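Local coordinates for uncharacterized protein YhfS (Escherichia coli, PDB 4J8L), which covalently carries pyridoxal 5'-phosphate on a lysine and is of unknown function, perhaps a cysteine synthase-like enzyme, at residues G37-G41 / Q228-L233; H96-V100 / Q145-Y151; L153-L157 / I181-A187. All blocks are in the same frame, centred on the assembly; numbering follows the deposited sequence.

Contact 1 of 3, residues G37-G41 / Q228-L233; sequences GGDLG and QGAQAL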
loop_
_atom_site.group_PDB
_atom_site.type_symbol
_atom_site.label_atom_id
_atom_site.label_comp_id
_atom_site.label_asym_id
_atom_site.label_seq_id
_atom_site.Cartn_x
_atom_site.Cartn_y
_atom_site.Cartn_z
ATOM N N GLY A 37 -7.716 0.313 -27.002
ATOM C CA GLY A 37 -8.323 1.371 -26.206
ATOM C C GLY A 37 -9.191 0.929 -25.017
ATOM O O GLY A 37 -9.443 1.721 -24.102
ATOM N N GLY A 38 -9.652 -0.314 -25.033
ATOM C CA GLY A 38 -10.437 -0.856 -23.929
ATOM C C GLY A 38 -11.945 -0.810 -24.138
ATOM O O GLY A 38 -12.521 0.277 -24.304
ATOM N N ASP A 39 -12.583 -1.981 -24.102
ATOM C CA ASP A 39 -14.022 -2.074 -24.354
ATOM C C ASP A 39 -14.847 -1.725 -23.117
ATOM O O ASP A 39 -14.298 -1.465 -22.051
ATOM C CB ASP A 39 -14.427 -3.446 -24.924
ATOM C CG ASP A 39 -14.200 -4.589 -23.951
ATOM O OD1 ASP A 39 -13.133 -4.623 -23.307
ATOM O OD2 ASP A 39 -15.079 -5.478 -23.848
ATOM N N LEU A 40 -16.163 -1.703 -23.286
ATOM C CA LEU A 40 -17.075 -1.177 -22.283
ATOM C C LEU A 40 -18.165 -2.171 -21.921
ATOM O O LEU A 40 -18.631 -2.929 -22.760
ATOM C CB LEU A 40 -17.758 0.074 -22.828
ATOM C CG LEU A 40 -16.868 1.284 -23.109
ATOM C CD1 LEU A 40 -17.582 2.273 -24.018
ATOM C CD2 LEU A 40 -16.491 1.962 -21.788
ATOM N N GLY A 41 -18.596 -2.150 -20.667
ATOM C CA GLY A 41 -19.878 -2.737 -20.331
ATOM C C GLY A 41 -19.959 -4.218 -20.013
ATOM O O GLY A 41 -18.952 -4.902 -19.801
ATOM N N GLN A 228 -14.097 -0.257 -16.271
ATOM C CA GLN A 228 -14.145 -0.252 -17.738
ATOM C C GLN A 228 -12.779 -0.578 -18.351
ATOM O O GLN A 228 -11.752 -0.442 -17.683
ATOM C CB GLN A 228 -14.670 1.086 -18.262
ATOM C CG GLN A 228 -16.075 1.429 -17.753
ATOM C CD GLN A 228 -17.118 0.367 -18.117
ATOM O OE1 GLN A 228 -16.994 -0.326 -19.113
ATOM N NE2 GLN A 228 -18.157 0.254 -17.294
ATOM N N GLY A 229 -12.785 -1.029 -19.608
ATOM C CA GLY A 229 -11.570 -1.461 -20.276
ATOM C C GLY A 229 -10.460 -0.422 -20.220
ATOM O O GLY A 229 -9.309 -0.753 -19.931
ATOM N N ALA A 230 -10.802 0.838 -20.469
ATOM C CA ALA A 230 -9.795 1.901 -20.483
ATOM C C ALA A 230 -9.169 2.088 -19.097
ATOM O O ALA A 230 -7.962 2.319 -18.971
ATOM C CB ALA A 230 -10.394 3.208 -20.981
ATOM N N GLN A 231 -9.996 2.001 -18.061
ATOM C CA GLN A 231 -9.491 2.079 -16.694
ATOM C C GLN A 231 -8.560 0.913 -16.397
ATOM O O GLN A 231 -7.511 1.077 -15.774
ATOM C CB GLN A 231 -10.639 2.061 -15.694
ATOM C CG GLN A 231 -11.524 3.283 -15.704
ATOM C CD GLN A 231 -12.668 3.120 -14.730
ATOM O OE1 GLN A 231 -13.516 2.237 -14.897
ATOM N NE2 GLN A 231 -12.681 3.945 -13.692
ATOM N N ALA A 232 -8.952 -0.274 -16.848
ATOM C CA ALA A 232 -8.143 -1.460 -16.617
ATOM C C ALA A 232 -6.775 -1.318 -17.284
ATOM O O ALA A 232 -5.754 -1.674 -16.696
ATOM C CB ALA A 232 -8.861 -2.708 -17.130
ATOM N N LEU A 233 -6.755 -0.817 -18.520
ATOM C CA LEU A 233 -5.488 -0.567 -19.202
ATOM C C LEU A 233 -4.651 0.480 -18.466
ATOM O O LEU A 233 -3.426 0.372 -18.416
ATOM C CB LEU A 233 -5.737 -0.130 -20.638
ATOM C CG LEU A 233 -6.288 -1.273 -21.490
ATOM C CD1 LEU A 233 -6.776 -0.722 -22.808
ATOM C CD2 LEU A 233 -5.187 -2.302 -21.704
HETATM O O HOH W 1 -13.238 1.585 -21.651
#
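Gln228 reaches across to Leu40 and Gly41 with its amide oxygen. Its CG stands beside the backbone N, and a bend at chi2 (-58°) swings the amide toward the loop. Gly41 N donates to Gln228 OE1 at 2.9 Å, fairly straight (156°), in the carbonyl plane on a lone pair. The Leu40 side chain crosses that of Gln228 at about a right angle, its CD2 3.6 Å from Gln228 OE1. With an alanine here, the Gly41 N-H would probably lose its acceptor and Leu40 CD2 most of the surface on which it lies, letting this end of the loop move more easily.

Further along, contact is made largely by backbone. Gly229 N donates to Asp39 O at 2.9 Å. Gly38 CA lies 3.7 Å from Gly229 C, an approach that a side chain on either glycine would block; the positive phi of Gly38 also calls for glycine. Leu233 CD1 rests on the peptide joining Gly37 and Gly38, 3.7 Å from Gly38 N. The Asp39 carboxylate accepts the backbone N-H groups of Arg50 and Val51.

Water 1 accepts from Ala230 N and donates to Gly38 O. Gln231 OE1, at N3, accepts Gln228 N at 2.9 Å, one of the two bonds of a capping box; the Gln228 amide turns to Gly41 instead of returning the other. The arrangement is thus the N-terminus of helix 229-261, with Gln228 as N-cap and the first N-H groups met by a loop carbonyl and a water.

Contact 2 of 3, residues H96-V100 / Q145-Y151; sequences HDAPV and QQPQDSY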
loop_
_atom_site.group_PDB
_atom_site.type_symbol
_atom_site.label_atom_id
_atom_site.label_comp_id
_atom_site.label_asym_id
_atom_site.label_seq_id
_atom_site.Cartn_x
_atom_site.Cartn_y
_atom_site.Cartn_z
ATOM N N HIS A 96 -4.000 -7.517 14.257
ATOM C CA HIS A 96 -2.806 -7.209 15.032
ATOM C C HIS A 96 -3.117 -6.202 16.143
ATOM O O HIS A 96 -4.045 -5.401 16.020
ATOM C CB HIS A 96 -1.744 -6.660 14.074
ATOM C CG HIS A 96 -0.490 -6.176 14.737
ATOM N ND1 HIS A 96 0.148 -6.871 15.741
ATOM C CD2 HIS A 96 0.260 -5.071 14.510
ATOM C CE1 HIS A 96 1.231 -6.211 16.113
ATOM N NE2 HIS A 96 1.321 -5.114 15.380
ATOM N N ASP A 97 -2.342 -6.256 17.225
ATOM C CA ASP A 97 -2.490 -5.333 18.353
ATOM C C ASP A 97 -1.857 -3.983 18.040
ATOM O O ASP A 97 -0.775 -3.660 18.528
ATOM C CB ASP A 97 -1.880 -5.941 19.622
ATOM C CG ASP A 97 -2.185 -5.131 20.876
ATOM O OD1 ASP A 97 -2.999 -4.184 20.817
ATOM O OD2 ASP A 97 -1.613 -5.459 21.937
ATOM N N ALA A 98 -2.558 -3.207 17.220
ATOM C CA ALA A 98 -2.097 -1.904 16.752
ATOM C C ALA A 98 -3.292 -1.243 16.073
ATOM O O ALA A 98 -4.258 -1.924 15.736
ATOM C CB ALA A 98 -0.948 -2.076 15.764
ATOM N N PRO A 99 -3.238 0.083 15.859
ATOM C CA PRO A 99 -4.386 0.750 15.232
ATOM C C PRO A 99 -4.800 0.141 13.888
ATOM O O PRO A 99 -3.986 -0.006 12.971
ATOM C CB PRO A 99 -3.878 2.180 15.025
ATOM C CG PRO A 99 -2.880 2.371 16.124
ATOM C CD PRO A 99 -2.189 1.046 16.251
ATOM N N VAL A 100 -6.071 -0.222 13.780
ATOM C CA VAL A 100 -6.613 -0.696 12.517
ATOM C C VAL A 100 -6.769 0.486 11.561
ATOM O O VAL A 100 -7.148 1.588 11.991
ATOM C CB VAL A 100 -7.978 -1.395 12.734
ATOM C CG1 VAL A 100 -8.538 -1.919 11.415
ATOM C CG2 VAL A 100 -7.839 -2.523 13.771
ATOM N N GLN A 145 2.156 -0.392 11.106
ATOM C CA GLN A 145 1.104 0.375 11.765
ATOM C C GLN A 145 1.631 1.192 12.935
ATOM O O GLN A 145 0.986 2.142 13.386
ATOM C CB GLN A 145 0.020 -0.574 12.268
ATOM C CG GLN A 145 -0.705 -1.296 11.143
ATOM C CD GLN A 145 -1.388 -2.550 11.633
ATOM O OE1 GLN A 145 -0.822 -3.640 11.553
ATOM N NE2 GLN A 145 -2.605 -2.404 12.162
ATOM N N GLN A 146 2.802 0.811 13.430
ATOM C CA GLN A 146 3.433 1.513 14.535
ATOM C C GLN A 146 4.922 1.209 14.460
ATOM O O GLN A 146 5.308 0.177 13.900
ATOM C CB GLN A 146 2.828 1.052 15.861
ATOM C CG GLN A 146 2.964 -0.425 16.114
ATOM C CD GLN A 146 2.108 -0.893 17.268
ATOM O OE1 GLN A 146 1.436 -0.095 17.920
ATOM N NE2 GLN A 146 2.124 -2.196 17.524
ATOM N N PRO A 147 5.765 2.114 14.984
ATOM C CA PRO A 147 7.222 2.027 14.806
ATOM C C PRO A 147 7.824 0.702 15.254
ATOM O O PRO A 147 8.780 0.222 14.642
ATOM C CB PRO A 147 7.750 3.154 15.699
ATOM C CG PRO A 147 6.641 4.121 15.781
ATOM C CD PRO A 147 5.379 3.318 15.744
ATOM N N GLN A 148 7.270 0.119 16.310
ATOM C CA GLN A 148 7.820 -1.105 16.883
ATOM C C GLN A 148 7.484 -2.382 16.112
ATOM O O GLN A 148 8.005 -3.446 16.442
ATOM C CB GLN A 148 7.363 -1.268 18.334
ATOM C CG GLN A 148 5.858 -1.401 18.490
ATOM C CD GLN A 148 5.189 -0.082 18.835
ATOM O OE1 GLN A 148 5.455 0.949 18.207
ATOM N NE2 GLN A 148 4.327 -0.102 19.851
ATOM N N ASP A 149 6.617 -2.294 15.104
ATOM C CA ASP A 149 6.235 -3.491 14.354
ATOM C C ASP A 149 7.377 -3.995 13.473
ATOM O O ASP A 149 7.895 -3.267 12.619
ATOM C CB ASP A 149 4.983 -3.250 13.510
ATOM C CG ASP A 149 3.716 -3.195 14.342
ATOM O OD1 ASP A 149 3.754 -3.591 15.535
ATOM O OD2 ASP A 149 2.679 -2.757 13.796
ATOM N N SER A 150 7.748 -5.254 13.676
ATOM C CA SER A 150 8.923 -5.820 13.029
ATOM C C SER A 150 8.634 -7.182 12.431
ATOM O O SER A 150 9.539 -7.848 11.943
ATOM C CB SER A 150 10.058 -5.966 14.045
ATOM O OG SER A 150 9.700 -6.876 15.073
ATOM N N TYR A 151 7.378 -7.602 12.471
ATOM C CA TYR A 151 7.056 -8.939 12.000
ATOM C C TYR A 151 7.312 -9.143 10.511
ATOM O O TYR A 151 7.220 -8.204 9.715
ATOM C CB TYR A 151 5.633 -9.342 12.384
ATOM C CG TYR A 151 4.491 -8.539 11.779
ATOM C CD1 TYR A 151 3.814 -7.589 12.532
ATOM C CD2 TYR A 151 4.048 -8.777 10.483
ATOM C CE1 TYR A 151 2.749 -6.887 12.013
ATOM C CE2 TYR A 151 2.979 -8.072 9.947
ATOM C CZ TYR A 151 2.334 -7.130 10.721
ATOM O OH TYR A 151 1.264 -6.427 10.210
HETATM O O HOH W 2 -4.547 -3.813 13.855
#
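His96 points its imidazole at Gln145, Asp149 and Tyr151, with CG anti to the backbone N (chi1 175°). His96 CB lies 4.0 Å from Gln145 OE1. His96 CD2 is 3.4 Å from Asp149 OD2, with Gln145 OE1 near the ring plane a little farther off; CE1 faces Asp149 OD1. NE2, at the tip, donates to Asp149 OD1 at 2.9 Å; the acceptor lies in the ring plane, but the proton arrives from above the carboxylate plane. ND1 is matched by the backbone N of Phe120, so both nitrogens are used and the flip of the ring is fixed.

These loops follow the neighbouring parallel strands 92-96 and 137-141 in the large-domain sheet of the fold type I PLP architecture. Tyr151 sets its edge against one face of the imidazole in a T-shaped pair, planes at 78°, while its hydroxyl bonds to Gln141 O.

From the opposite face of its plane, Asp149 OD1 also receives Gln146 NE2 at 2.9 Å, and Asn121 ND2 adds a further bond. Ala98, small enough to fit beside the Gln146 amide, places CB 3.5 Å from Gln146 NE2. Gln145 NE2 donates to Pro99 O at 2.9 Å and to water 2, which donates to the carbonyls of His96 and Ala98.

Contact 3 of 3, residues L153-L157 / I181-A187; sequences LADVL and IGCECGA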
loop_
_atom_site.group_PDB
_atom_site.type_symbol
_atom_site.label_atom_id
_atom_site.label_comp_id
_atom_site.label_asym_id
_atom_site.label_seq_id
_atom_site.Cartn_x
_atom_site.Cartn_y
_atom_site.Cartn_z
ATOM N N LEU A 153 6.026 -10.594 7.179
ATOM C CA LEU A 153 4.717 -10.906 6.610
ATOM C C LEU A 153 4.533 -12.399 6.350
ATOM O O LEU A 153 3.546 -12.997 6.796
ATOM C CB LEU A 153 4.495 -10.121 5.315
ATOM C CG LEU A 153 3.130 -10.304 4.641
ATOM C CD1 LEU A 153 2.000 -9.941 5.599
ATOM C CD2 LEU A 153 3.028 -9.477 3.369
ATOM N N ALA A 154 5.494 -13.000 5.653
ATOM C CA ALA A 154 5.408 -14.409 5.268
ATOM C C ALA A 154 5.281 -15.341 6.472
ATOM O O ALA A 154 4.593 -16.362 6.408
ATOM C CB ALA A 154 6.609 -14.798 4.414
ATOM N N ASP A 155 5.938 -14.985 7.572
ATOM C CA ASP A 155 5.917 -15.827 8.763
ATOM C C ASP A 155 4.580 -15.749 9.491
ATOM O O ASP A 155 4.087 -16.753 10.014
ATOM C CB ASP A 155 7.073 -15.473 9.701
ATOM C CG ASP A 155 8.426 -15.766 9.083
ATOM O OD1 ASP A 155 8.476 -16.516 8.083
ATOM O OD2 ASP A 155 9.436 -15.247 9.592
ATOM N N VAL A 156 3.990 -14.560 9.521
ATOM C CA VAL A 156 2.668 -14.407 10.108
ATOM C C VAL A 156 1.654 -15.189 9.277
ATOM O O VAL A 156 0.802 -15.904 9.819
ATOM C CB VAL A 156 2.262 -12.926 10.185
ATOM C CG1 VAL A 156 0.796 -12.786 10.565
ATOM C CG2 VAL A 156 3.152 -12.189 11.182
ATOM N N LEU A 157 1.763 -15.062 7.955
ATOM C CA LEU A 157 0.879 -15.779 7.040
ATOM C C LEU A 157 1.030 -17.295 7.151
ATOM O O LEU A 157 0.035 -18.018 7.128
ATOM C CB LEU A 157 1.102 -15.321 5.593
ATOM C CG LEU A 157 0.719 -13.860 5.344
ATOM C CD1 LEU A 157 1.148 -13.421 3.950
ATOM C CD2 LEU A 157 -0.779 -13.653 5.527
ATOM N N ILE A 181 4.247 -9.537 -2.283
ATOM C CA ILE A 181 3.031 -9.100 -1.602
ATOM C C ILE A 181 2.325 -10.309 -0.988
ATOM O O ILE A 181 2.750 -11.443 -1.193
ATOM C CB ILE A 181 2.086 -8.287 -2.513
ATOM C CG1 ILE A 181 1.552 -9.123 -3.676
ATOM C CG2 ILE A 181 2.820 -7.077 -3.089
ATOM C CD1 ILE A 181 0.430 -8.415 -4.440
ATOM N N GLY A 182 1.256 -10.067 -0.235
ATOM C CA GLY A 182 0.621 -11.116 0.564
ATOM C C GLY A 182 0.310 -12.401 -0.191
ATOM O O GLY A 182 0.671 -13.489 0.259
ATOM N N CYS A 183 -0.349 -12.290 -1.342
ATOM C CA CYS A 183 -0.734 -13.485 -2.097
ATOM C C CYS A 183 0.465 -14.243 -2.660
ATOM O O CYS A 183 0.317 -15.368 -3.138
ATOM C CB CYS A 183 -1.714 -13.143 -3.225
ATOM S SG CYS A 183 -1.049 -12.074 -4.513
ATOM N N GLU A 184 1.643 -13.630 -2.615
ATOM C CA GLU A 184 2.856 -14.279 -3.098
ATOM C C GLU A 184 3.618 -14.965 -1.973
ATOM O O GLU A 184 4.594 -15.672 -2.219
ATOM C CB GLU A 184 3.777 -13.273 -3.795
ATOM C CG GLU A 184 3.130 -12.569 -4.972
ATOM C CD GLU A 184 4.053 -11.562 -5.633
ATOM O OE1 GLU A 184 4.441 -10.575 -4.967
ATOM O OE2 GLU A 184 4.391 -11.763 -6.820
ATOM N N CYS A 185 3.181 -14.754 -0.735
ATOM C CA CYS A 185 3.871 -15.377 0.390
ATOM C C CYS A 185 2.932 -15.944 1.460
ATOM O O CYS A 185 3.263 -15.968 2.652
ATOM C CB CYS A 185 4.904 -14.421 1.002
ATOM S SG CYS A 185 4.253 -12.877 1.705
ATOM N N GLY A 186 1.764 -16.412 1.033
ATOM C CA GLY A 186 0.911 -17.174 1.926
ATOM C C GLY A 186 -0.531 -16.740 2.117
ATOM O O GLY A 186 -1.342 -17.514 2.625
ATOM N N ALA A 187 -0.863 -15.516 1.728
ATOM C CA ALA A 187 -2.221 -15.009 1.911
ATOM C C ALA A 187 -3.191 -15.605 0.897
ATOM O O ALA A 187 -2.812 -15.934 -0.238
ATOM C CB ALA A 187 -2.246 -13.476 1.818
HETATM O O HOH W 3 4.000 -17.892 4.159
HETATM O O HOH W 4 -2.050 -17.395 5.282
#
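The β-α-β unit made by strand 137-141, helix 153-162 and strand 167-170 meets here the loop that leads into strand 189-193, the next parallel strand of the sheet. Leu153, Ala154 and Leu157 on the first turns of the helix face Cys185, Gly186 and Ala187 of that loop.

Cys185 fills the middle of the contact. Its SG stands between the backbone N and the carbonyl carbon (chi1 62°), which directs the sulfur at two leucines: Leu157 CD1 is 3.9 Å and Leu153 CD2 is 4.0 Å from Cys185 SG. Nearer the backbone, Cys185 CB lies 3.8 Å from Ala154 CB, where a methyl group lets loop and helix come close. Leu157 CD1 reaches both the sulfur and the loop backbone, 3.6 Å from Cys185 O, while Leu157 CD2 lies 4.0 Å from Ala187 CB. The same leucine also leans on Val140 and Thr169 of the sheet, so it is wedged between sheet and loop. Leu153 CD2 extends as well to Gly182 CA.

Glycine suits position 186 twice over. A side chain there would run into Leu157 CB, and the positive phi of Gly186 would press it against the preceding carbonyl oxygen. The loop is coiled up by Gly182 O, which accepts the N-H groups of both Cys185 and Ala187.

Water 3 donates to Ala154 O at 2.8 Å and to Cys185 O, joining two carbonyls that have no proton to offer each other. Water 4 lies between Leu157 O and Gly186 O, and Gly186 O is also reached by Arg161 NH2, a charged group from the same helix. Side chains therefore meet by apolar contact, and the leucine methyls also rest on the loop backbone, while the polar backbone atoms beside them are served through solvent and an arginine.

Overall arrangement
Contacts 2 and 3 are neighbours, their centres 16 Å apart, and they touch directly where Tyr151 CD2 packs on Val156 CG2 at 3.6 Å. They follow one another along the chain: segment 145-151 closes contact 2, and helix 153-162 opens contact 3 two residues later. Contact 1 encloses both in sequence yet lies far off, its centre 38 Å from that of contact 2, on the opposite side of the chain's centre, and 31 Å from that of contact 3. Its nearest atoms stay about 26 Å from contact 2 and about 15 Å from contact 3. Segment 181-187 leads into strand 189-193, soon after which comes Lys196, the residue that carries the covalently bound PLP.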